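Local structure of putative rubredoxin reductase (3FG2) at residues 113-118 / 208-213; 170-175 / 201-206; 184-189 / 364-369; 188-193 / 322-327. The protein probably passes electrons from NADH through its bound FAD to the ferredoxin of the CYP199A2 system. All blocks are in the same frame, centred on the assembly; numbering follows the deposited sequence.

Contact 1 of 4, residues 113-118 / 208-213; sequences LDVPNA and TEIAAE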
loop_
_atom_site.group_PDB
_atom_site.type_symbol
_atom_site.label_atom_id
_atom_site.label_comp_id
_atom_site.label_asym_id
_atom_site.label_seq_id
_atom_site.Cartn_x
_atom_site.Cartn_y
_atom_site.Cartn_z
ATOM N N LEU A 113 -12.392 -11.082 -6.777
ATOM C CA LEU A 113 -12.406 -12.479 -6.363
ATOM C C LEU A 113 -13.082 -13.225 -7.514
ATOM O O LEU A 113 -14.246 -12.965 -7.826
ATOM C CB LEU A 113 -13.220 -12.648 -5.080
ATOM C CG LEU A 113 -13.264 -14.064 -4.505
ATOM C CD1 LEU A 113 -11.870 -14.458 -4.020
ATOM C CD2 LEU A 113 -14.262 -14.121 -3.369
ATOM N N ASP A 114 -12.348 -14.137 -8.143
ATOM C CA ASP A 114 -12.848 -14.903 -9.283
ATOM C C ASP A 114 -13.537 -16.198 -8.845
ATOM O O ASP A 114 -13.098 -17.300 -9.178
ATOM C CB ASP A 114 -11.677 -15.221 -10.214
ATOM C CG ASP A 114 -12.120 -15.701 -11.583
ATOM O OD1 ASP A 114 -13.342 -15.789 -11.846
ATOM O OD2 ASP A 114 -11.225 -15.990 -12.403
ATOM N N VAL A 115 -14.641 -16.057 -8.123
ATOM C CA VAL A 115 -15.362 -17.211 -7.609
ATOM C C VAL A 115 -16.877 -17.048 -7.757
ATOM O O VAL A 115 -17.387 -15.931 -7.761
ATOM C CB VAL A 115 -14.962 -17.408 -6.120
ATOM C CG1 VAL A 115 -16.178 -17.619 -5.251
ATOM C CG2 VAL A 115 -13.981 -18.555 -6.000
ATOM N N PRO A 116 -17.617 -18.162 -7.893
ATOM C CA PRO A 116 -19.075 -18.070 -8.034
ATOM C C PRO A 116 -19.708 -17.241 -6.918
ATOM O O PRO A 116 -19.325 -17.363 -5.745
ATOM C CB PRO A 116 -19.514 -19.529 -7.995
ATOM C CG PRO A 116 -18.383 -20.223 -8.690
ATOM C CD PRO A 116 -17.167 -19.559 -8.047
ATOM N N ASN A 117 -20.664 -16.391 -7.294
ATOM C CA ASN A 117 -21.360 -15.526 -6.340
ATOM C C ASN A 117 -20.447 -14.513 -5.634
ATOM O O ASN A 117 -20.867 -13.844 -4.686
ATOM C CB ASN A 117 -22.089 -16.377 -5.289
ATOM C CG ASN A 117 -23.467 -16.844 -5.753
ATOM O OD1 ASN A 117 -24.127 -17.632 -5.067
ATOM N ND2 ASN A 117 -23.910 -16.355 -6.906
ATOM N N ALA A 118 -19.210 -14.384 -6.102
ATOM C CA ALA A 118 -18.270 -13.450 -5.488
ATOM C C ALA A 118 -18.733 -12.001 -5.574
ATOM O O ALA A 118 -18.239 -11.141 -4.839
ATOM C CB ALA A 118 -16.906 -13.585 -6.135
ATOM N N THR A 208 -13.424 -21.222 -3.125
ATOM C CA THR A 208 -13.802 -21.817 -4.402
ATOM C C THR A 208 -15.230 -21.448 -4.772
ATOM O O THR A 208 -15.663 -21.687 -5.899
ATOM C CB THR A 208 -13.717 -23.355 -4.361
ATOM O OG1 THR A 208 -14.577 -23.851 -3.328
ATOM C CG2 THR A 208 -12.286 -23.810 -4.100
ATOM N N GLU A 209 -15.954 -20.863 -3.819
ATOM C CA GLU A 209 -17.345 -20.477 -4.030
ATOM C C GLU A 209 -17.877 -19.720 -2.811
ATOM O O GLU A 209 -17.443 -19.962 -1.687
ATOM C CB GLU A 209 -18.191 -21.741 -4.271
ATOM C CG GLU A 209 -19.698 -21.554 -4.171
ATOM C CD GLU A 209 -20.480 -22.855 -4.413
ATOM O OE1 GLU A 209 -20.173 -23.873 -3.759
ATOM O OE2 GLU A 209 -21.409 -22.859 -5.252
ATOM N N ILE A 210 -18.799 -18.788 -3.045
ATOM C CA ILE A 210 -19.423 -18.039 -1.963
ATOM C C ILE A 210 -20.828 -18.609 -1.817
ATOM O O ILE A 210 -21.681 -18.398 -2.685
ATOM C CB ILE A 210 -19.562 -16.534 -2.283
ATOM C CG1 ILE A 210 -18.177 -15.907 -2.488
ATOM C CG2 ILE A 210 -20.357 -15.843 -1.167
ATOM C CD1 ILE A 210 -17.195 -16.182 -1.364
ATOM N N ALA A 211 -21.062 -19.339 -0.732
ATOM C CA ALA A 211 -22.367 -19.939 -0.486
ATOM C C ALA A 211 -23.410 -18.869 -0.183
ATOM O O ALA A 211 -23.218 -18.009 0.685
ATOM C CB ALA A 211 -22.283 -20.935 0.673
ATOM N N ALA A 212 -24.519 -18.919 -0.908
ATOM C CA ALA A 212 -25.571 -17.951 -0.691
ATOM C C ALA A 212 -26.941 -18.607 -0.654
ATOM O O ALA A 212 -27.129 -19.742 -1.095
ATOM C CB ALA A 212 -25.532 -16.888 -1.768
ATOM N N GLU A 213 -27.890 -17.864 -0.104
ATOM C CA GLU A 213 -29.271 -18.291 0.012
ATOM C C GLU A 213 -30.016 -17.082 -0.532
ATOM O O GLU A 213 -29.982 -16.001 0.056
ATOM C CB GLU A 213 -29.597 -18.551 1.480
ATOM C CG GLU A 213 -31.007 -18.993 1.741
ATOM C CD GLU A 213 -31.888 -17.857 2.192
ATOM O OE1 GLU A 213 -31.539 -17.184 3.188
ATOM O OE2 GLU A 213 -32.933 -17.647 1.551
#
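P116 and I210 supply the hydrogen bond of this contact: I210 N donates to P116 O over 3.1 Å with an N-H...O angle of 155°. The acceptor belongs to the central peptide of a type II turn running from V115 to A118. That turn presents the carbonyl to the strand, and N117 takes the positive phi that its third position calls for.

Apolar contacts join V115 and L113 to the strand. V115 spreads its two methyls over the strand backbone, CG1 lying 3.3 Å from E209 CA and CG2 3.4 Å from T208 C. I210 is the buried partner on the strand side. Its CG1 meets V115 CG1 at 3.8 Å, while its CD1 reaches L113 CD2 at 4.1 Å.

Carbon-to-oxygen contacts come from the two exposed turn residues, P116 and N117. P116 CD rests 3.4 Å from T208 O, and N117 CB approaches I210 O at 3.3 Å. Farther along the strand, N117 OD1 touches the methyl of A212.

The turn lies in the loop between strands 108-110 and 123-124. It covers strand 207-213, an outer strand of a three-stranded antiparallel sheet, where T208 and E209 form a classic bulge opposite V221 and I210 also packs on V217 and V220 of strand 216-222.

Contact 2 of 4, residues 170-175 / 201-206; sequences VVELAP and MHYGVR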
loop_
_atom_site.group_PDB
_atom_site.type_symbol
_atom_site.label_atom_id
_atom_site.label_comp_id
_atom_site.label_asym_id
_atom_site.label_seq_id
_atom_site.Cartn_x
_atom_site.Cartn_y
_atom_site.Cartn_z
ATOM N N VAL A 170 -10.276 -16.004 9.122
ATOM C CA VAL A 170 -9.338 -15.550 8.102
ATOM C C VAL A 170 -8.871 -16.701 7.219
ATOM O O VAL A 170 -8.319 -17.690 7.701
ATOM C CB VAL A 170 -8.105 -14.874 8.737
ATOM C CG1 VAL A 170 -7.090 -14.534 7.653
ATOM C CG2 VAL A 170 -8.526 -13.614 9.482
ATOM N N VAL A 171 -9.097 -16.553 5.920
ATOM C CA VAL A 171 -8.727 -17.555 4.931
ATOM C C VAL A 171 -7.488 -17.140 4.131
ATOM O O VAL A 171 -7.518 -16.153 3.394
ATOM C CB VAL A 171 -9.900 -17.794 3.950
ATOM C CG1 VAL A 171 -9.446 -18.658 2.778
ATOM C CG2 VAL A 171 -11.057 -18.449 4.690
ATOM N N GLU A 172 -6.406 -17.900 4.289
ATOM C CA GLU A 172 -5.150 -17.646 3.580
ATOM C C GLU A 172 -4.675 -18.912 2.863
ATOM O O GLU A 172 -4.696 -20.004 3.437
ATOM C CB GLU A 172 -4.059 -17.182 4.550
ATOM C CG GLU A 172 -2.682 -17.080 3.903
ATOM C CD GLU A 172 -2.654 -16.122 2.717
ATOM O OE1 GLU A 172 -1.835 -16.336 1.794
ATOM O OE2 GLU A 172 -3.442 -15.151 2.707
ATOM N N LEU A 173 -4.237 -18.762 1.616
ATOM C CA LEU A 173 -3.767 -19.909 0.840
ATOM C C LEU A 173 -2.384 -20.378 1.287
ATOM O O LEU A 173 -2.089 -21.572 1.256
ATOM C CB LEU A 173 -3.741 -19.580 -0.659
ATOM C CG LEU A 173 -3.265 -20.736 -1.553
ATOM C CD1 LEU A 173 -4.119 -21.974 -1.278
ATOM C CD2 LEU A 173 -3.343 -20.333 -3.034
ATOM N N ALA A 174 -1.546 -19.439 1.708
ATOM C CA ALA A 174 -0.207 -19.764 2.175
ATOM C C ALA A 174 -0.260 -20.400 3.564
ATOM O O ALA A 174 -1.274 -20.326 4.261
ATOM C CB ALA A 174 0.642 -18.503 2.213
ATOM N N PRO A 175 0.841 -21.035 3.988
ATOM C CA PRO A 175 0.900 -21.677 5.304
ATOM C C PRO A 175 0.987 -20.708 6.493
ATOM O O PRO A 175 0.879 -21.136 7.646
ATOM C CB PRO A 175 2.131 -22.567 5.189
ATOM C CG PRO A 175 3.016 -21.767 4.279
ATOM C CD PRO A 175 2.060 -21.319 3.211
ATOM N N MET A 201 -7.911 -18.666 12.343
ATOM C CA MET A 201 -7.071 -18.641 11.152
ATOM C C MET A 201 -7.149 -19.958 10.376
ATOM O O MET A 201 -7.148 -21.035 10.970
ATOM C CB MET A 201 -5.617 -18.372 11.547
ATOM C CG MET A 201 -5.066 -17.089 10.964
ATOM S SD MET A 201 -5.985 -15.623 11.519
ATOM C CE MET A 201 -4.652 -14.426 11.632
ATOM N N HIS A 202 -7.216 -19.865 9.051
ATOM C CA HIS A 202 -7.277 -21.045 8.190
ATOM C C HIS A 202 -6.204 -20.936 7.109
ATOM O O HIS A 202 -6.240 -20.023 6.278
ATOM C CB HIS A 202 -8.648 -21.132 7.532
ATOM C CG HIS A 202 -9.780 -21.169 8.509
ATOM N ND1 HIS A 202 -10.208 -22.335 9.107
ATOM C CD2 HIS A 202 -10.563 -20.181 9.002
ATOM C CE1 HIS A 202 -11.213 -22.064 9.922
ATOM N NE2 HIS A 202 -11.447 -20.764 9.877
ATOM N N TYR A 203 -5.255 -21.865 7.116
ATOM C CA TYR A 203 -4.174 -21.844 6.140
ATOM C C TYR A 203 -4.269 -22.932 5.077
ATOM O O TYR A 203 -4.985 -23.916 5.244
ATOM C CB TYR A 203 -2.823 -21.963 6.852
ATOM C CG TYR A 203 -2.584 -20.877 7.865
ATOM C CD1 TYR A 203 -2.716 -21.126 9.232
ATOM C CD2 TYR A 203 -2.250 -19.586 7.457
ATOM C CE1 TYR A 203 -2.520 -20.108 10.171
ATOM C CE2 TYR A 203 -2.058 -18.573 8.377
ATOM C CZ TYR A 203 -2.191 -18.835 9.731
ATOM O OH TYR A 203 -1.986 -17.821 10.633
ATOM N N GLY A 204 -3.531 -22.736 3.988
ATOM C CA GLY A 204 -3.499 -23.706 2.910
ATOM C C GLY A 204 -4.779 -23.885 2.125
ATOM O O GLY A 204 -4.960 -24.921 1.480
ATOM N N VAL A 205 -5.653 -22.884 2.153
ATOM C CA VAL A 205 -6.921 -22.966 1.441
ATOM C C VAL A 205 -7.291 -21.717 0.631
ATOM O O VAL A 205 -6.862 -20.602 0.944
ATOM C CB VAL A 205 -8.071 -23.277 2.426
ATOM C CG1 VAL A 205 -8.018 -24.749 2.837
ATOM C CG2 VAL A 205 -7.950 -22.385 3.671
ATOM N N ARG A 206 -8.083 -21.930 -0.419
ATOM C CA ARG A 206 -8.561 -20.861 -1.294
ATOM C C ARG A 206 -10.073 -20.898 -1.257
ATOM O O ARG A 206 -10.666 -21.934 -0.945
ATOM C CB ARG A 206 -8.192 -21.104 -2.761
ATOM C CG ARG A 206 -6.743 -21.277 -3.098
ATOM C CD ARG A 206 -6.644 -21.776 -4.539
ATOM N NE ARG A 206 -7.302 -20.867 -5.473
ATOM C CZ ARG A 206 -6.658 -20.063 -6.316
ATOM N NH1 ARG A 206 -5.329 -20.055 -6.354
ATOM N NH2 ARG A 206 -7.345 -19.254 -7.114
#
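Y203 holds CG anti to its carbonyl carbon (chi1 -58°), which lays the ring alongside A174 and P175. P175 O stands 3.4 Å above one face, displaced toward the rim, whereas A174 O comes in at the edge, 3.4 Å from Y203 CD2. With an alanine here, P175 O is likely to lose the ring face it lies over and A174 O the ring edge beside it, opening a gap next to E172 CB. For L173, chi1 of -180° sends CG away from the backbone N, and both methyls then meet R206 CG, CD1 at 3.3 Å.

The backbones run parallel, with V170 paired to M201 and V171 to H202. H202 N donates to V170 O at 2.8 Å, and E172 N returns a bond to H202 O at 2.9 Å. Farther along, V205 N donates to E172 O at 3.3 Å. On one face of the sheet V170 CB touches M201 SD at 3.6 Å; on the other, V171 meets V205, and H202 sends its ring NE2 to D169.

E172 curls back at chi2, and OE1 accepts A174 N at 3.1 Å while OE2 takes A150 N of the probable GxGxxG turn. An acidic residue closing the second strand after such a turn is the usual ribose-binding position of NAD-dependent Rossmann folds, a role E172 may share. Strand 167-171, helix 184-196 and strand 200-202 form a beta-alpha-beta crossover, with 200-202 as an outermost strand of the five-stranded parallel Rossmann sheet.

Contact 3 of 4, residues 184-189 / 364-369; sequences PEISSY and GIESVN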
loop_
_atom_site.group_PDB
_atom_site.type_symbol
_atom_site.label_atom_id
_atom_site.label_comp_id
_atom_site.label_asym_id
_atom_site.label_seq_id
_atom_site.Cartn_x
_atom_site.Cartn_y
_atom_site.Cartn_z
ATOM N N PRO A 184 8.770 -15.614 8.726
ATOM C CA PRO A 184 8.025 -16.491 9.640
ATOM C C PRO A 184 7.857 -16.059 11.100
ATOM O O PRO A 184 6.784 -16.248 11.675
ATOM C CB PRO A 184 8.762 -17.825 9.514
ATOM C CG PRO A 184 9.230 -17.803 8.089
ATOM C CD PRO A 184 9.765 -16.390 7.968
ATOM N N GLU A 185 8.897 -15.492 11.706
ATOM C CA GLU A 185 8.792 -15.075 13.102
ATOM C C GLU A 185 7.720 -14.002 13.297
ATOM O O GLU A 185 7.090 -13.934 14.353
ATOM C CB GLU A 185 10.137 -14.565 13.631
ATOM C CG GLU A 185 11.315 -15.504 13.405
ATOM C CD GLU A 185 11.752 -15.571 11.928
ATOM O OE1 GLU A 185 11.658 -14.539 11.214
ATOM O OE2 GLU A 185 12.207 -16.655 11.488
ATOM N N ILE A 186 7.514 -13.163 12.289
ATOM C CA ILE A 186 6.490 -12.127 12.385
ATOM C C ILE A 186 5.104 -12.746 12.206
ATOM O O ILE A 186 4.174 -12.432 12.955
ATOM C CB ILE A 186 6.704 -11.014 11.329
ATOM C CG1 ILE A 186 8.067 -10.344 11.552
ATOM C CG2 ILE A 186 5.597 -9.977 11.424
ATOM C CD1 ILE A 186 8.263 -9.778 12.954
ATOM N N SER A 187 4.968 -13.637 11.226
ATOM C CA SER A 187 3.688 -14.298 10.988
ATOM C C SER A 187 3.253 -15.030 12.246
ATOM O O SER A 187 2.117 -14.898 12.698
ATOM C CB SER A 187 3.800 -15.306 9.848
ATOM O OG SER A 187 4.249 -14.683 8.665
ATOM N N SER A 188 4.172 -15.805 12.809
ATOM C CA SER A 188 3.898 -16.569 14.018
ATOM C C SER A 188 3.351 -15.675 15.135
ATOM O O SER A 188 2.300 -15.966 15.709
ATOM C CB SER A 188 5.177 -17.271 14.480
ATOM O OG SER A 188 4.960 -18.006 15.671
ATOM N N TYR A 189 4.060 -14.589 15.437
ATOM C CA TYR A 189 3.635 -13.667 16.490
ATOM C C TYR A 189 2.204 -13.182 16.272
ATOM O O TYR A 189 1.367 -13.232 17.175
ATOM C CB TYR A 189 4.559 -12.438 16.553
ATOM C CG TYR A 189 4.075 -11.375 17.523
ATOM C CD1 TYR A 189 4.214 -11.544 18.907
ATOM C CD2 TYR A 189 3.420 -10.232 17.063
ATOM C CE1 TYR A 189 3.707 -10.603 19.812
ATOM C CE2 TYR A 189 2.905 -9.277 17.960
ATOM C CZ TYR A 189 3.053 -9.472 19.333
ATOM O OH TYR A 189 2.547 -8.540 20.217
ATOM N N GLY A 364 17.198 -6.087 6.402
ATOM C CA GLY A 364 15.980 -5.457 6.872
ATOM C C GLY A 364 15.671 -5.734 8.321
ATOM O O GLY A 364 16.194 -6.692 8.898
ATOM N N ILE A 365 14.830 -4.886 8.912
ATOM C CA ILE A 365 14.428 -5.054 10.302
ATOM C C ILE A 365 12.920 -4.939 10.411
ATOM O O ILE A 365 12.334 -3.947 9.974
ATOM C CB ILE A 365 15.009 -3.983 11.228
ATOM C CG1 ILE A 365 16.531 -3.945 11.132
ATOM C CG2 ILE A 365 14.602 -4.284 12.662
ATOM C CD1 ILE A 365 17.162 -2.907 12.066
ATOM N N GLU A 366 12.308 -5.957 11.004
ATOM C CA GLU A 366 10.867 -6.007 11.211
ATOM C C GLU A 366 10.678 -5.869 12.718
ATOM O O GLU A 366 10.977 -6.794 13.472
ATOM C CB GLU A 366 10.327 -7.351 10.729
ATOM C CG GLU A 366 10.739 -7.717 9.307
ATOM C CD GLU A 366 10.542 -9.200 9.025
ATOM O OE1 GLU A 366 11.128 -10.027 9.765
ATOM O OE2 GLU A 366 9.805 -9.540 8.073
ATOM N N SER A 367 10.190 -4.712 13.148
ATOM C CA SER A 367 10.011 -4.428 14.567
ATOM C C SER A 367 8.573 -4.394 15.057
ATOM O O SER A 367 7.747 -3.684 14.502
ATOM C CB SER A 367 10.668 -3.089 14.902
ATOM O OG SER A 367 12.004 -3.042 14.434
ATOM N N VAL A 368 8.285 -5.153 16.109
ATOM C CA VAL A 368 6.950 -5.179 16.695
ATOM C C VAL A 368 6.990 -4.373 17.987
ATOM O O VAL A 368 7.701 -4.733 18.925
ATOM C CB VAL A 368 6.493 -6.614 17.024
ATOM C CG1 VAL A 368 5.229 -6.574 17.876
ATOM C CG2 VAL A 368 6.231 -7.377 15.748
ATOM N N ASN A 369 6.223 -3.287 18.029
ATOM C CA ASN A 369 6.177 -2.408 19.200
ATOM C C ASN A 369 7.587 -2.108 19.720
ATOM O O ASN A 369 7.854 -2.215 20.919
ATOM C CB ASN A 369 5.355 -3.046 20.322
ATOM C CG ASN A 369 3.980 -3.492 19.865
ATOM O OD1 ASN A 369 3.231 -2.729 19.234
ATOM N ND2 ASN A 369 3.629 -4.734 20.200
#
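I186 and Y189, three residues apart on helix 184-196, pack on E366 and V368 of strand 361-368. This is helix-on-sheet packing that joins the pyridine-nucleotide region to the antiparallel sheet of the reductase C-terminal region. The axes of segments 184-189 and 364-368 approach to 9.9 Å and are 14° apart, so the helix runs nearly along the strand.

I186 is the first to touch the strand and lies obliquely across the E366 side chain. Its CG1 is 3.6 Å from E366 OE1, and its CD1 passes on to E366 CB at 3.9 Å and to V368 CG2 at 4.2 Å. The carboxylate beside it is held from outside the segments, E366 OE1 being hydrogen-bonded to T183 OG1 just before the helix. Y189, with CG turned away from its backbone N (chi1 174°), reaches from the helix toward the sheet until CE2 meets V368 CG1 at 3.6 Å. F352 of the adjacent strand makes an edge-to-face pair with the same ring, and the hydroxyl finds its polar partner in D327. Cutting this side chain back to alanine is likely to leave V368 CG1 uncovered, F352 without its edge-to-face mate and D327 OD1 short of one donor.

Beyond V368, N369 OD1 accepts a hydrogen bond from K328 N. Its ND2 stays 4.0 Å from Y189 OH, amide and ring planes 79° apart.

Contact 4 of 4, residues 188-193 / 322-327; sequences SYFHDR and SDQGDD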
loop_
_atom_site.group_PDB
_atom_site.type_symbol
_atom_site.label_atom_id
_atom_site.label_comp_id
_atom_site.label_asym_id
_atom_site.label_seq_id
_atom_site.Cartn_x
_atom_site.Cartn_y
_atom_site.Cartn_z
ATOM N N SER A 188 4.172 -15.805 12.809
ATOM C CA SER A 188 3.898 -16.569 14.018
ATOM C C SER A 188 3.351 -15.675 15.135
ATOM O O SER A 188 2.300 -15.966 15.709
ATOM C CB SER A 188 5.177 -17.271 14.480
ATOM O OG SER A 188 4.960 -18.006 15.671
ATOM N N TYR A 189 4.060 -14.589 15.437
ATOM C CA TYR A 189 3.635 -13.667 16.490
ATOM C C TYR A 189 2.204 -13.182 16.272
ATOM O O TYR A 189 1.367 -13.232 17.175
ATOM C CB TYR A 189 4.559 -12.438 16.553
ATOM C CG TYR A 189 4.075 -11.375 17.523
ATOM C CD1 TYR A 189 4.214 -11.544 18.907
ATOM C CD2 TYR A 189 3.420 -10.232 17.063
ATOM C CE1 TYR A 189 3.707 -10.603 19.812
ATOM C CE2 TYR A 189 2.905 -9.277 17.960
ATOM C CZ TYR A 189 3.053 -9.472 19.333
ATOM O OH TYR A 189 2.547 -8.540 20.217
ATOM N N PHE A 190 1.926 -12.700 15.069
ATOM C CA PHE A 190 0.599 -12.194 14.767
ATOM C C PHE A 190 -0.459 -13.280 14.698
ATOM O O PHE A 190 -1.642 -13.016 14.936
ATOM C CB PHE A 190 0.637 -11.360 13.487
ATOM C CG PHE A 190 1.179 -9.985 13.706
ATOM C CD1 PHE A 190 2.470 -9.654 13.314
ATOM C CD2 PHE A 190 0.415 -9.028 14.377
ATOM C CE1 PHE A 190 2.996 -8.392 13.593
ATOM C CE2 PHE A 190 0.931 -7.759 14.663
ATOM C CZ PHE A 190 2.222 -7.441 14.272
ATOM N N HIS A 191 -0.042 -14.502 14.382
ATOM C CA HIS A 191 -0.992 -15.596 14.342
ATOM C C HIS A 191 -1.455 -15.828 15.776
ATOM O O HIS A 191 -2.637 -16.037 16.026
ATOM C CB HIS A 191 -0.354 -16.873 13.796
ATOM C CG HIS A 191 -1.173 -18.099 14.054
ATOM N ND1 HIS A 191 -1.208 -18.725 15.281
ATOM C CD2 HIS A 191 -2.041 -18.774 13.265
ATOM C CE1 HIS A 191 -2.061 -19.732 15.238
ATOM N NE2 HIS A 191 -2.582 -19.783 14.025
ATOM N N ASP A 192 -0.512 -15.781 16.714
ATOM C CA ASP A 192 -0.828 -15.983 18.124
ATOM C C ASP A 192 -1.736 -14.864 18.648
ATOM O O ASP A 192 -2.782 -15.128 19.246
ATOM C CB ASP A 192 0.454 -16.034 18.972
ATOM C CG ASP A 192 1.272 -17.305 18.748
ATOM O OD1 ASP A 192 0.727 -18.303 18.228
ATOM O OD2 ASP A 192 2.467 -17.314 19.113
ATOM N N ARG A 193 -1.333 -13.619 18.421
ATOM C CA ARG A 193 -2.104 -12.469 18.874
ATOM C C ARG A 193 -3.543 -12.499 18.377
ATOM O O ARG A 193 -4.480 -12.332 19.163
ATOM C CB ARG A 193 -1.430 -11.179 18.416
ATOM C CG ARG A 193 -0.055 -10.985 19.038
ATOM C CD ARG A 193 -0.179 -10.721 20.532
ATOM N NE ARG A 193 -0.672 -9.371 20.794
ATOM C CZ ARG A 193 -1.367 -9.019 21.873
ATOM N NH1 ARG A 193 -1.665 -9.918 22.800
ATOM N NH2 ARG A 193 -1.756 -7.762 22.027
ATOM N N SER A 322 2.339 -1.400 9.773
ATOM C CA SER A 322 1.000 -1.969 9.840
ATOM C C SER A 322 0.536 -1.890 11.288
ATOM O O SER A 322 1.322 -2.131 12.208
ATOM C CB SER A 322 1.032 -3.430 9.372
ATOM O OG SER A 322 -0.271 -3.974 9.286
ATOM N N ASP A 323 -0.733 -1.543 11.487
ATOM C CA ASP A 323 -1.298 -1.424 12.834
ATOM C C ASP A 323 -2.378 -2.484 13.008
ATOM O O ASP A 323 -3.490 -2.334 12.499
ATOM C CB ASP A 323 -1.917 -0.027 13.038
ATOM C CG ASP A 323 -0.895 1.105 12.920
ATOM O OD1 ASP A 323 -1.300 2.289 12.995
ATOM O OD2 ASP A 323 0.308 0.816 12.752
ATOM N N GLN A 324 -2.062 -3.555 13.722
ATOM C CA GLN A 324 -3.032 -4.625 13.924
ATOM C C GLN A 324 -3.408 -4.740 15.389
ATOM O O GLN A 324 -2.589 -5.142 16.227
ATOM C CB GLN A 324 -2.467 -5.951 13.393
ATOM C CG GLN A 324 -2.243 -5.955 11.869
ATOM C CD GLN A 324 -1.474 -7.178 11.382
ATOM O OE1 GLN A 324 -1.619 -8.271 11.932
ATOM N NE2 GLN A 324 -0.663 -7.001 10.335
ATOM N N GLY A 325 -4.652 -4.383 15.692
ATOM C CA GLY A 325 -5.120 -4.436 17.064
ATOM C C GLY A 325 -4.325 -3.445 17.896
ATOM O O GLY A 325 -4.302 -2.253 17.597
ATOM N N ASP A 326 -3.656 -3.928 18.934
ATOM C CA ASP A 326 -2.864 -3.039 19.770
ATOM C C ASP A 326 -1.381 -3.091 19.431
ATOM O O ASP A 326 -0.585 -2.383 20.035
ATOM C CB ASP A 326 -3.069 -3.379 21.246
ATOM C CG ASP A 326 -4.498 -3.169 21.689
ATOM O OD1 ASP A 326 -5.115 -2.184 21.226
ATOM O OD2 ASP A 326 -5.004 -3.971 22.500
ATOM N N ASP A 327 -1.016 -3.924 18.460
ATOM C CA ASP A 327 0.384 -4.070 18.061
ATOM C C ASP A 327 0.742 -3.209 16.859
ATOM O O ASP A 327 -0.082 -2.988 15.971
ATOM C CB ASP A 327 0.706 -5.534 17.718
ATOM C CG ASP A 327 0.666 -6.451 18.928
ATOM O OD1 ASP A 327 1.405 -6.198 19.902
ATOM O OD2 ASP A 327 -0.102 -7.437 18.897
#
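F190 and Q324 mark the closest backbone approach, 8.4 Å between CA atoms, where helix 188-193 faces a two-residue hairpin whose type II' turn from Q324 to D327 is closed by backbone bonds in both directions and has glycine at G325, the positive-phi corner.

D327 carries the polar half. R193 NE donates to D327 OD2 at 2.8 Å in a salt bridge that is straight (179° at the hydrogen), in the guanidinium plane, and aimed at the syn lone pair. The two planar groups are steeply turned, so the pairing is through one nitrogen and not side-on. Y189 OH donates to D327 OD1 at 2.6 Å, arriving 50° out of the carboxylate plane, and N369 ND2 bonds the same oxygen; thus this buried charge has partners on both oxygens. R193 bends at chi2 and chi3, with CG over one face of the Y189 ring.

F190 meets the Q324 amide, whose CD sits over one ring face with its plane tilted 43° from the ring. Q324 OE1 is 3.3 Å from F190 CD2, while D327 CB meets F190 CE2 at 3.8 Å. The amide is held at both ends: H194 NE2 bonds OE1, and Q324 NE2 reaches S322 OG at 3.2 Å.

Here a helix of the pyridine-nucleotide region packs on a beta-hairpin of the C-terminal sheet, close to the flavin pocket: the Q324 side chain lies about 9 Å from FAD at nearest atoms.

Contacts 3 and 4 are buried and share helix 184-196, S188 and Y189 included, which they press against two parts of the C-terminal antiparallel sheet; their centres are about 9 Å apart. Their chemistry differs: contact 3 has no hydrogen bond across its segments, contact 4 a salt bridge and a phenol bond. Contact 2 lies at the edge of the Rossmann sheet, on the strands before and after that helix, and depends chiefly on backbone pairing. Contact 1 is also only partly buried, and its strand follows contact 2 in the chain. It has a single backbone bond across its segments. Its centre is about 29 Å from that of contact 4 and about 33 Å from that of contact 3.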